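Local structure of aminotransferase (Streptomyces pactum, 4ZM4) at residues Ile61-Gly66 / Glu409-His414; Thr341-Glu346 / Ile362-Thr367. The protein belongs to the class-III aminotransferases, a family of pyridoxal-phosphate-dependent enzymes. The protein carries 1 engineered substitution. All coordinates share one frame; numbering follows the deposited sequence.

Both contacts belong to the class-III aminotransferase part of the chain, and their centres are about 15 Å apart. Contact 1 joins strand 59-62 to strand 411-412, at one border of a mixed four-stranded sheet. Contact 2 packs helix 334-355 against strand 360-365, an outermost strand of an antiparallel three-stranded sheet. Along the chain contact 2 is nested inside the long loop that contact 1 closes. Contact 1 brings together segments 343 residues apart, while contact 2 is local. Helix 429-444 ties the two, touching I61 and V411 of contact 1 and T341 and M345 of contact 2. They also meet directly: L63 CD2 packs on M345 CE at 3.8 Å.

Contact 1 of 2, residues Ile61-Gly66 / Glu409-His414; sequences IDLNMG and EGVYFH
I61 and D62 pair with V411 and Y412 as parallel strands at the border of a mixed four-stranded sheet. Three backbone hydrogen bonds join the two segments. I61 N gives to G410 O at 2.8 Å. Y412 N gives to I61 O at 2.8 Å, and L63 N gives to Y412 O with an N-H...O angle of 164°. G410 leads into the strand from a Schellman motif that ends helix 396-408. Apolar contacts lie on the V411 side: L63 CD1 meets V411 CG1 at 3.6 Å, and helix 429-444 covers I61 and V411. On the other face, D62 and Y412 run side by side. D62 OD1 meets the ring edge in plane, 3.5 Å from Y412 CD2. The same oxygen takes N64 N (an Asx turn) and M65 N (completing an Asx motif), both from one face of the carboxylate. D62 OD2 is bonded to Y74 OH, and Y412 OH to A37 O. N64 CB packs obliquely by the Y412 ring. The H414 side chain is about 5 Å from the bound P3B. One water links the loops beyond the strands, donating to N64 OD1 at 3.0 Å and accepting from H414 N at 2.9 Å.

Contact 2 of 2, residues Thr341-Glu346 / Ile362-Thr367; sequences TGQYME and INRVGT
G342 and E346 of helix 334-355 face R364 and I362 of strand 360-365, the helix and strand segments running antiparallel at 173° with axes 9.3 Å apart. This is helix-on-sheet packing, beside an outermost strand of the antiparallel three-stranded sheet, and R364 fills much of the interface. Its main tie is a salt bridge: R364 NE gives a 2.8 Å hydrogen bond to E346 OE1. The oxygen lies near the guanidinium plane and is approached on its anti side. R364 NH2 adds a weak bond to the same oxygen. E346 has an extended chain, with CG anti to the backbone N (chi1 177°), which carries its carboxylate across to the arginine. One face of the guanidinium lies against the helix backbone, with Q343 N 3.5 Å above the plane and over its centre. G342, with no side chain, lets the arginine lie close, and its O comes to 3.2 Å from R364 CD. Other charges extend the cluster: E339 also bridges R364 NH2, and R350 bridges E346 OE2. These opposite charges probably favour the ionised form of each partner. I362 CG2 packs on E346 CG at 4.2 Å. The arginine also turns back to its own segment: R364 NH1 gives to G366 O at 2.9 Å, within the guanidinium plane.

Contact 1 of 2, residues Ile61-Gly66 / Glu409-His414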
loop_
_atom_site.group_PDB
_atom_site.type_symbol
_atom_site.label_atom_id
_atom_site.label_comp_id
_atom_site.label_asym_id
_atom_site.label_seq_id
_atom_site.Cartn_x
_atom_site.Cartn_y
_atom_site.Cartn_z
ATOM N N ILE B 61 24.108 -14.557 -6.212
ATOM C CA ILE B 61 24.363 -13.566 -5.195
ATOM C C ILE B 61 23.660 -12.287 -5.586
ATOM O O ILE B 61 23.900 -11.743 -6.663
ATOM C CB ILE B 61 25.865 -13.299 -5.033
ATOM C CG1 ILE B 61 26.568 -14.547 -4.482
ATOM C CG2 ILE B 61 26.102 -12.151 -4.065
ATOM C CD1 ILE B 61 28.077 -14.523 -4.682
ATOM N N ASP B 62 22.769 -11.818 -4.716
ATOM C CA ASP B 62 21.938 -10.651 -4.976
ATOM C C ASP B 62 22.546 -9.407 -4.374
ATOM O O ASP B 62 22.753 -9.346 -3.159
ATOM C CB ASP B 62 20.556 -10.900 -4.384
ATOM C CG ASP B 62 19.460 -9.986 -4.984
ATOM O OD1 ASP B 62 19.799 -8.987 -5.610
ATOM O OD2 ASP B 62 18.273 -10.297 -4.819
ATOM N N LEU B 63 22.879 -8.413 -5.213
ATOM C CA LEU B 63 23.382 -7.124 -4.712
ATOM C C LEU B 63 22.253 -6.088 -4.622
ATOM O O LEU B 63 22.432 -5.022 -4.033
ATOM C CB LEU B 63 24.506 -6.596 -5.596
ATOM C CG LEU B 63 25.723 -7.493 -5.730
ATOM C CD1 LEU B 63 26.726 -6.834 -6.635
ATOM C CD2 LEU B 63 26.355 -7.824 -4.381
ATOM N N ASN B 64 21.096 -6.422 -5.193
ATOM C CA ASN B 64 19.924 -5.550 -5.183
ATOM C C ASN B 64 19.050 -5.751 -3.933
ATOM O O ASN B 64 18.510 -4.807 -3.404
ATOM C CB ASN B 64 19.108 -5.839 -6.442
ATOM C CG ASN B 64 17.979 -4.859 -6.644
ATOM O OD1 ASN B 64 18.201 -3.663 -6.820
ATOM N ND2 ASN B 64 16.744 -5.368 -6.643
ATOM N N MET B 65 18.881 -6.999 -3.513
ATOM C CA MET B 65 18.199 -7.331 -2.263
ATOM C C MET B 65 16.777 -6.803 -2.098
ATOM O O MET B 65 16.357 -6.426 -0.977
ATOM C CB MET B 65 19.070 -6.882 -1.071
ATOM C CG MET B 65 20.418 -7.595 -1.005
ATOM S SD MET B 65 20.346 -9.394 -0.853
ATOM C CE MET B 65 19.401 -9.603 0.655
ATOM N N GLY B 66 16.018 -6.788 -3.190
ATOM C CA GLY B 66 14.616 -6.394 -3.106
ATOM C C GLY B 66 14.401 -4.964 -2.750
ATOM O O GLY B 66 13.388 -4.592 -2.151
ATOM N N GLU B 409 27.299 -14.937 -14.494
ATOM C CA GLU B 409 28.324 -15.352 -13.532
ATOM C C GLU B 409 27.773 -15.586 -12.121
ATOM O O GLU B 409 28.517 -15.962 -11.231
ATOM C CB GLU B 409 29.460 -14.325 -13.478
ATOM C CG GLU B 409 30.229 -14.142 -14.779
ATOM C CD GLU B 409 30.928 -15.409 -15.254
ATOM O OE1 GLU B 409 31.237 -16.295 -14.439
ATOM O OE2 GLU B 409 31.234 -15.488 -16.462
ATOM N N GLY B 410 26.483 -15.340 -11.899
ATOM C CA GLY B 410 25.849 -15.591 -10.601
ATOM C C GLY B 410 25.810 -14.416 -9.655
ATOM O O GLY B 410 25.791 -14.593 -8.441
ATOM N N VAL B 411 25.790 -13.200 -10.202
ATOM C CA VAL B 411 25.660 -11.969 -9.402
ATOM C C VAL B 411 24.578 -11.100 -10.054
ATOM O O VAL B 411 24.697 -10.752 -11.227
ATOM C CB VAL B 411 26.994 -11.206 -9.340
ATOM C CG1 VAL B 411 26.842 -9.845 -8.642
ATOM C CG2 VAL B 411 28.047 -12.046 -8.631
ATOM N N TYR B 412 23.538 -10.748 -9.293
ATOM C CA TYR B 412 22.498 -9.874 -9.789
ATOM C C TYR B 412 22.598 -8.476 -9.201
ATOM O O TYR B 412 22.532 -8.306 -7.987
ATOM C CB TYR B 412 21.103 -10.434 -9.502
ATOM C CG TYR B 412 20.001 -9.523 -9.976
ATOM C CD1 TYR B 412 19.675 -9.440 -11.312
ATOM C CD2 TYR B 412 19.310 -8.696 -9.089
ATOM C CE1 TYR B 412 18.682 -8.585 -11.779
ATOM C CE2 TYR B 412 18.313 -7.826 -9.544
ATOM C CZ TYR B 412 18.006 -7.781 -10.891
ATOM O OH TYR B 412 17.014 -6.942 -11.350
ATOM N N PHE B 413 22.671 -7.478 -10.088
ATOM C CA PHE B 413 22.328 -6.112 -9.757
ATOM C C PHE B 413 21.386 -5.558 -10.849
ATOM O O PHE B 413 21.290 -6.150 -11.896
ATOM C CB PHE B 413 23.586 -5.250 -9.561
ATOM C CG PHE B 413 24.555 -5.302 -10.696
ATOM C CD1 PHE B 413 24.421 -4.439 -11.757
ATOM C CD2 PHE B 413 25.585 -6.208 -10.712
ATOM C CE1 PHE B 413 25.299 -4.486 -12.817
ATOM C CE2 PHE B 413 26.478 -6.250 -11.762
ATOM C CZ PHE B 413 26.342 -5.384 -12.820
ATOM N N HIS B 414 20.721 -4.423 -10.594
ATOM C CA HIS B 414 19.795 -3.812 -11.563
ATOM C C HIS B 414 20.585 -3.294 -12.793
ATOM O O HIS B 414 21.643 -2.703 -12.633
ATOM C CB HIS B 414 19.027 -2.666 -10.920
ATOM C CG HIS B 414 17.831 -2.213 -11.697
ATOM N ND1 HIS B 414 17.918 -1.523 -12.887
ATOM C CD2 HIS B 414 16.510 -2.307 -11.419
ATOM C CE1 HIS B 414 16.713 -1.252 -13.335
ATOM N NE2 HIS B 414 15.839 -1.691 -12.449
HETATM O O HOH W 1 20.968 -3.353 -7.874
#

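Contact 2 of 2, residues Thr341-Glu346 / Ile362-Thr367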
loop_
_atom_site.group_PDB
_atom_site.type_symbol
_atom_site.label_atom_id
_atom_site.label_comp_id
_atom_site.label_asym_id
_atom_site.label_seq_id
_atom_site.Cartn_x
_atom_site.Cartn_y
_atom_site.Cartn_z
ATOM N N THR B 341 31.502 -3.502 5.923
ATOM C CA THR B 341 30.984 -4.250 4.789
ATOM C C THR B 341 30.989 -3.410 3.496
ATOM O O THR B 341 31.475 -3.851 2.466
ATOM C CB THR B 341 29.566 -4.774 5.070
ATOM O OG1 THR B 341 29.607 -5.676 6.173
ATOM C CG2 THR B 341 29.017 -5.522 3.849
ATOM N N GLY B 342 30.462 -2.203 3.582
ATOM C CA GLY B 342 30.395 -1.302 2.442
ATOM C C GLY B 342 31.762 -0.862 1.963
ATOM O O GLY B 342 32.014 -0.799 0.756
ATOM N N GLN B 343 32.649 -0.579 2.899
ATOM C CA GLN B 343 33.985 -0.159 2.553
ATOM C C GLN B 343 34.665 -1.276 1.802
ATOM O O GLN B 343 35.333 -1.048 0.781
ATOM C CB GLN B 343 34.792 0.212 3.809
ATOM C CG GLN B 343 36.159 0.832 3.514
ATOM C CD GLN B 343 36.055 2.236 2.974
ATOM O OE1 GLN B 343 36.303 2.490 1.800
ATOM N NE2 GLN B 343 35.688 3.171 3.838
ATOM N N TYR B 344 34.545 -2.495 2.323
ATOM C CA TYR B 344 35.195 -3.624 1.680
ATOM C C TYR B 344 34.642 -3.848 0.271
ATOM O O TYR B 344 35.398 -4.204 -0.635
ATOM C CB TYR B 344 35.087 -4.889 2.534
ATOM C CG TYR B 344 35.985 -6.020 2.041
ATOM C CD1 TYR B 344 37.373 -5.868 2.001
ATOM C CD2 TYR B 344 35.447 -7.230 1.627
ATOM C CE1 TYR B 344 38.199 -6.885 1.551
ATOM C CE2 TYR B 344 36.256 -8.257 1.202
ATOM C CZ TYR B 344 37.636 -8.082 1.167
ATOM O OH TYR B 344 38.445 -9.113 0.741
ATOM N N MET B 345 33.335 -3.674 0.082
ATOM C CA MET B 345 32.758 -3.856 -1.257
ATOM C C MET B 345 33.289 -2.753 -2.139
ATOM O O MET B 345 33.728 -3.017 -3.249
ATOM C CB MET B 345 31.224 -3.849 -1.248
ATOM C CG MET B 345 30.604 -3.993 -2.650
ATOM S SD MET B 345 30.775 -5.657 -3.376
ATOM C CE MET B 345 29.387 -6.464 -2.575
ATOM N N GLU B 346 33.249 -1.517 -1.638
ATOM C CA GLU B 346 33.765 -0.392 -2.394
ATOM C C GLU B 346 35.220 -0.622 -2.818
ATOM O O GLU B 346 35.526 -0.506 -4.004
ATOM C CB GLU B 346 33.652 0.913 -1.611
ATOM C CG GLU B 346 34.263 2.103 -2.345
ATOM C CD GLU B 346 34.102 3.424 -1.621
ATOM O OE1 GLU B 346 33.554 3.470 -0.484
ATOM O OE2 GLU B 346 34.496 4.442 -2.219
ATOM N N ILE B 362 31.645 5.382 -8.388
ATOM C CA ILE B 362 31.085 4.654 -7.233
ATOM C C ILE B 362 30.806 5.649 -6.119
ATOM O O ILE B 362 31.715 6.360 -5.699
ATOM C CB ILE B 362 32.076 3.599 -6.696
ATOM C CG1 ILE B 362 32.357 2.534 -7.750
ATOM C CG2 ILE B 362 31.526 2.933 -5.434
ATOM C CD1 ILE B 362 33.427 1.519 -7.357
ATOM N N ASN B 363 29.549 5.775 -5.716
ATOM C CA ASN B 363 29.188 6.573 -4.544
ATOM C C ASN B 363 28.681 5.630 -3.453
ATOM O O ASN B 363 28.012 4.668 -3.748
ATOM C CB ASN B 363 28.096 7.609 -4.853
ATOM C CG ASN B 363 28.582 8.780 -5.713
ATOM O OD1 ASN B 363 27.861 9.227 -6.619
ATOM N ND2 ASN B 363 29.746 9.329 -5.397
ATOM N N ARG B 364 29.012 5.910 -2.208
ATOM C CA ARG B 364 28.569 5.074 -1.141
ATOM C C ARG B 364 28.195 5.860 0.121
ATOM O O ARG B 364 28.861 6.816 0.496
ATOM C CB ARG B 364 29.649 4.044 -0.814
ATOM C CG ARG B 364 29.193 2.974 0.188
ATOM C CD ARG B 364 30.254 1.893 0.385
ATOM N NE ARG B 364 31.457 2.416 1.033
ATOM C CZ ARG B 364 31.576 2.671 2.335
ATOM N NH1 ARG B 364 30.562 2.469 3.167
ATOM N NH2 ARG B 364 32.734 3.135 2.813
ATOM N N VAL B 365 27.107 5.456 0.766
ATOM C CA VAL B 365 26.768 5.938 2.079
ATOM C C VAL B 365 26.337 4.689 2.853
ATOM O O VAL B 365 25.186 4.202 2.701
ATOM C CB VAL B 365 25.643 7.003 2.057
ATOM C CG1 VAL B 365 25.389 7.522 3.458
ATOM C CG2 VAL B 365 25.987 8.167 1.137
ATOM N N GLY B 366 27.286 4.154 3.633
ATOM C CA GLY B 366 27.106 2.951 4.369
ATOM C C GLY B 366 26.968 1.797 3.406
ATOM O O GLY B 366 27.830 1.572 2.571
ATOM N N THR B 367 25.848 1.082 3.509
ATOM C CA THR B 367 25.573 -0.061 2.658
ATOM C C THR B 367 24.732 0.311 1.431
ATOM O O THR B 367 24.281 -0.564 0.685
ATOM C CB THR B 367 24.860 -1.157 3.482
ATOM O OG1 THR B 367 23.816 -0.586 4.287
ATOM C CG2 THR B 367 25.852 -1.839 4.380
#